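Local coordinates for exosome complex component Rrp42 (Archaeoglobus fulgidus, PDB 3M7N), which forms part of the archaeal RNA-degrading exosome as a non-catalytic RNase PH-family subunit and probably contributes to structuring the active site of its partner Rrp41, at residues Asp30-Val35 against Asp145-Asp150; Lys44-Ala49 against Gly61-Pro66; Glu36-Val41 against Ser48-Leu53. One frame throughout, in Å; residues are numbered along the deposited sequence.

Contact 1. Residues Asp30-Val35 against Asp145-Asp150; sequences DEFRKV and DGNLLD
Arg33 and Phe32 reach from the loop ahead of strand 35-39 to the turn that opens helix 148-161, in the first 3' exoribonuclease domain of this RNase PH fold; Asn147 is the N-cap residue of that helix.

The polar contacts belong to Arg33. Its chain bends at chi2 and chi3, which brings the guanidinium edge-on to the turn, with Gly146 O lying in its plane. NH1 comes within 2.5 Å of Asp145 O, a spacing too short to carry much weight, while NH2 approaches the CB of Asn147 and makes a salt bridge to Asp199. A water adds a link: it accepts from Arg33 NH1 at 3.0 Å and donates to Asp145 OD1 at 2.8 Å. Arg33 NH1 and Asp145 OD1 themselves stay 4.4 Å apart, so water rather than a direct ion pair joins the two side chains. The carboxylate of Asp145 is also held by a neighbouring exonuclease 1 subunit, OD1 by its Lys37 and OD2 by its Arg38, placing this turn at the subunit interface.

The remaining contact is between ring and carboxylate. Phe32 and Asp150 cross at about a right angle, their planes 33° apart. Ser186 and Thr188 of strand 185-192 hold OD2 of this buried aspartate by hydrogen bonds, while its OD1 sits 3.6 Å from Phe32 CZ.

Contact 2. Residues Lys44-Ala49 against Gly61-Pro66; sequences KAEGSA and GVKMQP
Glu46 meets Val62, Lys63 and Met64 with both its backbone and its carboxylate, where strand 47-53 begins beside strand 56-67. Val62 O takes two backbone donors, Glu46 N at 3.1 Å and Gly47 N at 3.4 Å, both weak. In return Val62 N gives a firmer bond to Gly47 O, 2.7 Å long, with the donor tilted 35° from the carbonyl plane.

The carboxylate of Glu46 divides its work. Its CG stands beside the backbone N (chi1 -77°) and the chain then bends at chi2, bringing the carboxylate across the Lys63 side chain at about a right angle, with OE1 against its CE. OE1 accepts Met64 N at 2.9 Å through its anti lone pair, in effect continuing the strand's pairing with a side chain, and a water lies close to both OE1 and Met64 O. OE2 turns its syn lone pair to Lys63 NZ, a salt bridge of 3.1 Å, and makes another with Arg169.

Lys63 folds at chi2 and chi3 to bring NZ there. Four acceptors share the three protons of that ammonium: Glu46 OE2, Lys44 O (weak, 3.3 Å from NZ), and the carbonyls of Val86 and Glu87 in a neighbouring exonuclease 1 subunit. This buried charge thus ties the hairpin to the interface.

Two consecutive residues, Glu46 and Gly47, opposite the single Val62 make a classic beta bulge in an antiparallel hairpin.

Contact 3. Residues Glu36-Val41 against Ser48-Leu53; sequences EIIPNV and SALVKL
This is an antiparallel strand pairing, the first beta hairpin of the RNase PH fold's mixed sheet: within the chain, strand 35-39 is an outermost strand and 47-53 is its neighbour. The segment axes approach to 4.5 Å. Glu36 with Lys52 and Ile38 with Leu50 are hydrogen-bonded pairs; Ile37 with Val51 and Pro39 with Ala49 are the non-hydrogen-bonded ones.

Four short backbone bonds hold the ladder. Ile38 N points almost straight at Leu50 O, at 2.7 Å, and Leu50 N answers to Ile38 O; Glu36 and Lys52 exchange a like pair. A fifth bond, from Asn40 N to Ser48 O, arrives above the carbonyl plane where the chain leaves the strand.

The two faces differ. Ile37, Pro39, Ala49 and Val51 share one; there Ile37 CG2 rests against Val51 CG2 at 4.2 Å, and Ile37, Ala49 and Val51 touch alanines of helix 148-161. Glu36, Ile38, Leu50 and Lys52 share the other. Glu36 and Lys52 run side by side, both extended beyond CG, their CB atoms 4.0 Å apart. Glu36 OE2 and Lys52 NZ are 4.7 Å apart, beyond a salt bridge, though the opposite charges may still attract.

Past the strand end, Val41 folds back over this second face and crosses Leu50 at about a right angle, CG1 lying 4.1 Å from Leu50 CB. Nearby, a chi1 of 65° turns Ser48 OG toward the amides of the turn after strand 35-39, where it takes a hydrogen bond from Ile42 N and stands 3.0 Å from Val41 N.

How the contacts relate
Contacts 2 and 3 lie on the two edges of strand 47-53, sharing Ser48 and Ala49, and together join strands 35-39, 47-53 and 56-67 in one sheet; their centres are 14 Å apart. Contact 1 closes a longer loop around both, linking the run into strand 35-39 with the start of helix 148-161. It touches contact 3 through Leu53, which packs against Phe32, Arg33 and Val35. Contact 2 is more remote, its centre 25 Å from that of contact 1, on the opposite side of the chain's centre. Both contacts 1 and 2 meet an exonuclease 1 (Rrp41) subunit, consistent with Rrp42 helping to structure the Rrp41 active site.

Contact 1. Residues Asp30-Val35 against Asp145-Asp150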
loop_
_atom_site.group_PDB
_atom_site.type_symbol
_atom_site.label_atom_id
_atom_site.label_comp_id
_atom_site.label_asym_id
_atom_site.label_seq_id
_atom_site.Cartn_x
_atom_site.Cartn_y
_atom_site.Cartn_z
ATOM N N ASP H 30 -33.632 -23.435 -12.413
ATOM C CA ASP H 30 -33.663 -23.715 -10.989
ATOM C C ASP H 30 -32.839 -24.959 -10.684
ATOM O O ASP H 30 -32.992 -25.580 -9.619
ATOM C CB ASP H 30 -35.096 -23.888 -10.533
ATOM C CG ASP H 30 -35.808 -25.025 -11.258
ATOM O OD1 ASP H 30 -35.325 -25.473 -12.322
ATOM O OD2 ASP H 30 -36.843 -25.490 -10.733
ATOM N N GLU H 31 -31.931 -25.291 -11.606
ATOM C CA GLU H 31 -31.140 -26.528 -11.519
ATOM C C GLU H 31 -29.652 -26.349 -11.137
ATOM O O GLU H 31 -28.887 -25.719 -11.869
ATOM C CB GLU H 31 -31.236 -27.289 -12.856
ATOM C CG GLU H 31 -30.460 -28.567 -12.885
ATOM C CD GLU H 31 -30.548 -29.275 -14.229
ATOM O OE1 GLU H 31 -31.240 -28.762 -15.136
ATOM O OE2 GLU H 31 -29.900 -30.339 -14.382
ATOM N N PHE H 32 -29.244 -26.925 -10.011
ATOM C CA PHE H 32 -27.830 -26.978 -9.614
ATOM C C PHE H 32 -27.018 -27.919 -10.502
ATOM O O PHE H 32 -27.550 -28.887 -11.053
ATOM C CB PHE H 32 -27.696 -27.434 -8.157
ATOM C CG PHE H 32 -27.686 -26.305 -7.166
ATOM C CD1 PHE H 32 -28.856 -25.618 -6.868
ATOM C CD2 PHE H 32 -26.498 -25.933 -6.525
ATOM C CE1 PHE H 32 -28.852 -24.563 -5.950
ATOM C CE2 PHE H 32 -26.478 -24.880 -5.611
ATOM C CZ PHE H 32 -27.669 -24.192 -5.318
ATOM N N ARG H 33 -25.727 -27.649 -10.647
ATOM C CA ARG H 33 -24.852 -28.641 -11.271
ATOM C C ARG H 33 -24.664 -29.824 -10.322
ATOM O O ARG H 33 -25.092 -29.801 -9.168
ATOM C CB ARG H 33 -23.484 -28.074 -11.620
ATOM C CG ARG H 33 -23.462 -26.856 -12.523
ATOM C CD ARG H 33 -23.138 -25.673 -11.664
ATOM N NE ARG H 33 -21.851 -25.092 -11.965
ATOM C CZ ARG H 33 -21.210 -24.204 -11.203
ATOM N NH1 ARG H 33 -20.036 -23.745 -11.611
ATOM N NH2 ARG H 33 -21.712 -23.776 -10.055
ATOM N N LYS H 34 -24.012 -30.861 -10.826
ATOM C CA LYS H 34 -23.700 -32.024 -10.036
ATOM C C LYS H 34 -22.898 -31.581 -8.819
ATOM O O LYS H 34 -21.938 -30.813 -8.935
ATOM C CB LYS H 34 -22.891 -32.985 -10.899
ATOM C CG LYS H 34 -22.503 -34.310 -10.259
ATOM C CD LYS H 34 -21.843 -35.202 -11.343
ATOM C CE LYS H 34 -21.357 -36.550 -10.812
ATOM N NZ LYS H 34 -20.020 -36.458 -10.168
ATOM N N VAL H 35 -23.307 -32.061 -7.653
ATOM C CA VAL H 35 -22.648 -31.759 -6.412
ATOM C C VAL H 35 -21.955 -33.011 -5.906
ATOM O O VAL H 35 -22.481 -34.098 -6.013
ATOM C CB VAL H 35 -23.662 -31.347 -5.362
ATOM C CG1 VAL H 35 -23.011 -31.284 -4.004
ATOM C CG2 VAL H 35 -24.287 -30.027 -5.737
ATOM N N ASP H 145 -15.092 -22.025 -10.616
ATOM C CA ASP H 145 -15.916 -22.043 -11.818
ATOM C C ASP H 145 -17.340 -21.532 -11.532
ATOM O O ASP H 145 -18.301 -21.992 -12.136
ATOM C CB ASP H 145 -15.941 -23.428 -12.460
ATOM C CG ASP H 145 -16.223 -23.372 -13.954
ATOM O OD1 ASP H 145 -16.819 -24.333 -14.505
ATOM O OD2 ASP H 145 -15.858 -22.353 -14.578
ATOM N N GLY H 146 -17.458 -20.572 -10.621
ATOM C CA GLY H 146 -18.746 -19.979 -10.290
ATOM C C GLY H 146 -19.331 -20.501 -8.985
ATOM O O GLY H 146 -19.152 -21.667 -8.629
ATOM N N ASN H 147 -20.018 -19.619 -8.264
ATOM C CA ASN H 147 -20.760 -19.970 -7.050
ATOM C C ASN H 147 -19.958 -20.691 -5.962
ATOM O O ASN H 147 -20.425 -21.674 -5.373
ATOM C CB ASN H 147 -21.996 -20.771 -7.444
ATOM C CG ASN H 147 -23.063 -20.784 -6.380
ATOM O OD1 ASN H 147 -24.071 -21.460 -6.540
ATOM N ND2 ASN H 147 -22.851 -20.062 -5.290
ATOM N N LEU H 148 -18.748 -20.199 -5.707
ATOM C CA LEU H 148 -17.945 -20.625 -4.564
ATOM C C LEU H 148 -18.741 -20.463 -3.281
ATOM O O LEU H 148 -18.552 -21.195 -2.306
ATOM C CB LEU H 148 -16.657 -19.787 -4.479
ATOM C CG LEU H 148 -15.476 -20.353 -5.273
ATOM C CD1 LEU H 148 -14.361 -19.355 -5.384
ATOM C CD2 LEU H 148 -14.999 -21.595 -4.604
ATOM N N LEU H 149 -19.619 -19.471 -3.275
ATOM C CA LEU H 149 -20.456 -19.233 -2.115
ATOM C C LEU H 149 -21.275 -20.486 -1.689
ATOM O O LEU H 149 -21.108 -20.994 -0.578
ATOM C CB LEU H 149 -21.359 -18.037 -2.394
ATOM C CG LEU H 149 -22.339 -17.646 -1.304
ATOM C CD1 LEU H 149 -21.627 -17.528 0.027
ATOM C CD2 LEU H 149 -23.017 -16.339 -1.703
ATOM N N ASP H 150 -22.140 -21.002 -2.563
ATOM C CA ASP H 150 -22.932 -22.177 -2.168
ATOM C C ASP H 150 -22.040 -23.399 -1.930
ATOM O O ASP H 150 -22.220 -24.118 -0.954
ATOM C CB ASP H 150 -24.036 -22.497 -3.186
ATOM C CG ASP H 150 -25.079 -21.387 -3.292
ATOM O OD1 ASP H 150 -25.796 -21.341 -4.318
ATOM O OD2 ASP H 150 -25.179 -20.562 -2.360
HETATM O O HOH W 1 -18.942 -25.881 -13.409
#

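Contact 2. Residues Lys44-Ala49 against Gly61-Pro66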
loop_
_atom_site.group_PDB
_atom_site.type_symbol
_atom_site.label_atom_id
_atom_site.label_comp_id
_atom_site.label_asym_id
_atom_site.label_seq_id
_atom_site.Cartn_x
_atom_site.Cartn_y
_atom_site.Cartn_z
ATOM N N LYS H 44 -5.472 -34.385 9.403
ATOM C CA LYS H 44 -4.887 -33.632 10.505
ATOM C C LYS H 44 -5.879 -32.643 11.070
ATOM O O LYS H 44 -5.726 -32.178 12.197
ATOM C CB LYS H 44 -3.603 -32.905 10.089
ATOM C CG LYS H 44 -2.379 -33.807 10.006
ATOM C CD LYS H 44 -1.067 -33.027 10.111
ATOM C CE LYS H 44 0.132 -33.972 9.880
ATOM N NZ LYS H 44 1.476 -33.352 10.173
ATOM N N ALA H 45 -6.892 -32.297 10.290
ATOM C CA ALA H 45 -7.923 -31.407 10.806
ATOM C C ALA H 45 -8.898 -32.155 11.729
ATOM O O ALA H 45 -9.006 -33.383 11.680
ATOM C CB ALA H 45 -8.655 -30.746 9.674
ATOM N N GLU H 46 -9.600 -31.407 12.573
ATOM C CA GLU H 46 -10.674 -31.980 13.389
ATOM C C GLU H 46 -11.889 -32.394 12.549
ATOM O O GLU H 46 -12.544 -33.403 12.821
ATOM C CB GLU H 46 -11.073 -31.019 14.505
ATOM C CG GLU H 46 -10.086 -30.984 15.683
ATOM C CD GLU H 46 -8.742 -30.341 15.330
ATOM O OE1 GLU H 46 -8.614 -29.110 15.461
ATOM O OE2 GLU H 46 -7.814 -31.065 14.921
ATOM N N GLY H 47 -12.170 -31.613 11.519
ATOM C CA GLY H 47 -13.222 -31.930 10.564
ATOM C C GLY H 47 -12.837 -31.307 9.230
ATOM O O GLY H 47 -12.070 -30.337 9.187
ATOM N N SER H 48 -13.338 -31.868 8.134
ATOM C CA SER H 48 -12.969 -31.342 6.840
ATOM C C SER H 48 -13.882 -31.850 5.765
ATOM O O SER H 48 -14.474 -32.917 5.902
ATOM C CB SER H 48 -11.508 -31.703 6.495
ATOM O OG SER H 48 -11.337 -33.099 6.343
ATOM N N ALA H 49 -13.974 -31.098 4.676
ATOM C CA ALA H 49 -14.773 -31.551 3.562
ATOM C C ALA H 49 -14.371 -30.883 2.259
ATOM O O ALA H 49 -14.056 -29.695 2.215
ATOM C CB ALA H 49 -16.272 -31.351 3.854
ATOM N N GLY H 61 -11.749 -26.791 6.203
ATOM C CA GLY H 61 -11.254 -27.541 7.345
ATOM C C GLY H 61 -11.691 -26.884 8.635
ATOM O O GLY H 61 -11.853 -25.664 8.706
ATOM N N VAL H 62 -11.896 -27.694 9.660
ATOM C CA VAL H 62 -12.292 -27.174 10.949
ATOM C C VAL H 62 -11.219 -27.472 11.974
ATOM O O VAL H 62 -10.683 -28.569 12.006
ATOM C CB VAL H 62 -13.629 -27.797 11.432
ATOM C CG1 VAL H 62 -14.015 -27.228 12.799
ATOM C CG2 VAL H 62 -14.730 -27.551 10.414
ATOM N N LYS H 63 -10.918 -26.488 12.813
ATOM C CA LYS H 63 -9.987 -26.670 13.915
ATOM C C LYS H 63 -10.618 -26.211 15.225
ATOM O O LYS H 63 -11.278 -25.172 15.282
ATOM C CB LYS H 63 -8.685 -25.894 13.668
ATOM C CG LYS H 63 -7.895 -26.348 12.455
ATOM C CD LYS H 63 -7.414 -27.789 12.613
ATOM C CE LYS H 63 -6.324 -27.911 13.676
ATOM N NZ LYS H 63 -5.640 -29.236 13.608
ATOM N N MET H 64 -10.408 -26.981 16.283
ATOM C CA MET H 64 -10.943 -26.617 17.582
ATOM C C MET H 64 -9.832 -26.582 18.609
ATOM O O MET H 64 -8.979 -27.469 18.647
ATOM C CB MET H 64 -12.010 -27.617 18.024
ATOM C CG MET H 64 -13.224 -27.674 17.116
ATOM S SD MET H 64 -14.451 -28.834 17.737
ATOM C CE MET H 64 -15.074 -27.905 19.143
ATOM N N GLN H 65 -9.840 -25.548 19.434
ATOM C CA GLN H 65 -8.903 -25.454 20.539
ATOM C C GLN H 65 -9.579 -24.733 21.698
ATOM O O GLN H 65 -10.449 -23.892 21.486
ATOM C CB GLN H 65 -7.614 -24.748 20.101
ATOM C CG GLN H 65 -7.811 -23.325 19.619
ATOM C CD GLN H 65 -6.525 -22.674 19.126
ATOM O OE1 GLN H 65 -5.796 -23.236 18.300
ATOM N NE2 GLN H 65 -6.245 -21.477 19.630
ATOM N N PRO H 66 -9.218 -25.101 22.933
ATOM C CA PRO H 66 -9.754 -24.407 24.110
ATOM C C PRO H 66 -9.340 -22.955 24.054
ATOM O O PRO H 66 -8.340 -22.658 23.416
ATOM C CB PRO H 66 -9.057 -25.110 25.269
ATOM C CG PRO H 66 -8.779 -26.487 24.752
ATOM C CD PRO H 66 -8.465 -26.314 23.298
HETATM O O HOH W 2 -6.690 -27.979 17.062
#

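Contact 3. Residues Glu36-Val41 against Ser48-Leu53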
loop_
_atom_site.group_PDB
_atom_site.type_symbol
_atom_site.label_atom_id
_atom_site.label_comp_id
_atom_site.label_asym_id
_atom_site.label_seq_id
_atom_site.Cartn_x
_atom_site.Cartn_y
_atom_site.Cartn_z
ATOM N N GLU H 36 -20.764 -32.851 -5.357
ATOM C CA GLU H 36 -20.074 -33.956 -4.724
ATOM C C GLU H 36 -19.508 -33.458 -3.404
ATOM O O GLU H 36 -18.844 -32.411 -3.362
ATOM C CB GLU H 36 -18.947 -34.436 -5.628
ATOM C CG GLU H 36 -18.894 -35.912 -5.811
ATOM C CD GLU H 36 -17.733 -36.339 -6.691
ATOM O OE1 GLU H 36 -16.925 -37.184 -6.235
ATOM O OE2 GLU H 36 -17.635 -35.824 -7.832
ATOM N N ILE H 37 -19.794 -34.195 -2.334
ATOM C CA ILE H 37 -19.345 -33.846 -0.990
ATOM C C ILE H 37 -18.431 -34.935 -0.397
ATOM O O ILE H 37 -18.897 -36.030 -0.096
ATOM C CB ILE H 37 -20.537 -33.630 -0.051
ATOM C CG1 ILE H 37 -21.536 -32.662 -0.684
ATOM C CG2 ILE H 37 -20.065 -33.105 1.300
ATOM C CD1 ILE H 37 -22.790 -32.440 0.153
ATOM N N ILE H 38 -17.139 -34.632 -0.235
ATOM C CA ILE H 38 -16.181 -35.602 0.291
ATOM C C ILE H 38 -15.652 -35.197 1.659
ATOM O O ILE H 38 -14.814 -34.299 1.770
ATOM C CB ILE H 38 -14.942 -35.790 -0.646
ATOM C CG1 ILE H 38 -15.302 -35.567 -2.119
ATOM C CG2 ILE H 38 -14.304 -37.177 -0.441
ATOM C CD1 ILE H 38 -15.833 -36.793 -2.810
ATOM N N PRO H 39 -16.114 -35.869 2.711
ATOM C CA PRO H 39 -15.635 -35.583 4.070
ATOM C C PRO H 39 -14.247 -36.191 4.373
ATOM O O PRO H 39 -13.787 -37.098 3.674
ATOM C CB PRO H 39 -16.691 -36.251 4.960
ATOM C CG PRO H 39 -17.756 -36.757 4.024
ATOM C CD PRO H 39 -17.130 -36.926 2.701
ATOM N N ASN H 40 -13.591 -35.679 5.411
ATOM C CA ASN H 40 -12.341 -36.267 5.895
ATOM C C ASN H 40 -11.161 -36.195 4.928
ATOM O O ASN H 40 -10.335 -37.097 4.890
ATOM C CB ASN H 40 -12.571 -37.726 6.263
ATOM C CG ASN H 40 -13.528 -37.881 7.412
ATOM O OD1 ASN H 40 -14.644 -38.388 7.251
ATOM N ND2 ASN H 40 -13.103 -37.436 8.593
ATOM N N VAL H 41 -11.077 -35.143 4.130
ATOM C CA VAL H 41 -9.992 -35.080 3.170
ATOM C C VAL H 41 -8.707 -34.574 3.809
ATOM O O VAL H 41 -7.639 -34.728 3.238
ATOM C CB VAL H 41 -10.367 -34.245 1.937
ATOM C CG1 VAL H 41 -11.394 -35.003 1.087
ATOM C CG2 VAL H 41 -10.881 -32.856 2.353
ATOM N N SER H 48 -13.338 -31.868 8.134
ATOM C CA SER H 48 -12.969 -31.342 6.840
ATOM C C SER H 48 -13.882 -31.850 5.765
ATOM O O SER H 48 -14.474 -32.917 5.902
ATOM C CB SER H 48 -11.508 -31.703 6.495
ATOM O OG SER H 48 -11.337 -33.099 6.343
ATOM N N ALA H 49 -13.974 -31.098 4.676
ATOM C CA ALA H 49 -14.773 -31.551 3.562
ATOM C C ALA H 49 -14.371 -30.883 2.259
ATOM O O ALA H 49 -14.056 -29.695 2.215
ATOM C CB ALA H 49 -16.272 -31.351 3.854
ATOM N N LEU H 50 -14.353 -31.676 1.199
ATOM C CA LEU H 50 -14.174 -31.144 -0.133
ATOM C C LEU H 50 -15.516 -31.189 -0.834
ATOM O O LEU H 50 -16.208 -32.214 -0.837
ATOM C CB LEU H 50 -13.134 -31.945 -0.919
ATOM C CG LEU H 50 -13.020 -31.644 -2.417
ATOM C CD1 LEU H 50 -12.340 -30.306 -2.652
ATOM C CD2 LEU H 50 -12.259 -32.759 -3.134
ATOM N N VAL H 51 -15.898 -30.064 -1.413
ATOM C CA VAL H 51 -17.078 -30.031 -2.239
ATOM C C VAL H 51 -16.773 -29.693 -3.683
ATOM O O VAL H 51 -16.028 -28.762 -3.966
ATOM C CB VAL H 51 -18.083 -29.007 -1.702
ATOM C CG1 VAL H 51 -19.146 -28.665 -2.784
ATOM C CG2 VAL H 51 -18.688 -29.522 -0.425
ATOM N N LYS H 52 -17.377 -30.450 -4.591
ATOM C CA LYS H 52 -17.376 -30.117 -6.009
ATOM C C LYS H 52 -18.786 -29.746 -6.458
ATOM O O LYS H 52 -19.758 -30.474 -6.201
ATOM C CB LYS H 52 -16.852 -31.283 -6.854
ATOM C CG LYS H 52 -15.463 -31.748 -6.450
ATOM C CD LYS H 52 -15.032 -32.964 -7.250
ATOM C CE LYS H 52 -13.565 -33.254 -7.000
ATOM N NZ LYS H 52 -13.147 -34.558 -7.584
ATOM N N LEU H 53 -18.868 -28.604 -7.126
ATOM C CA LEU H 53 -20.111 -28.033 -7.594
ATOM C C LEU H 53 -19.869 -27.725 -9.048
ATOM O O LEU H 53 -19.325 -26.684 -9.369
ATOM C CB LEU H 53 -20.411 -26.739 -6.823
ATOM C CG LEU H 53 -21.630 -25.934 -7.260
ATOM C CD1 LEU H 53 -22.753 -26.905 -7.515
ATOM C CD2 LEU H 53 -22.047 -24.871 -6.232
#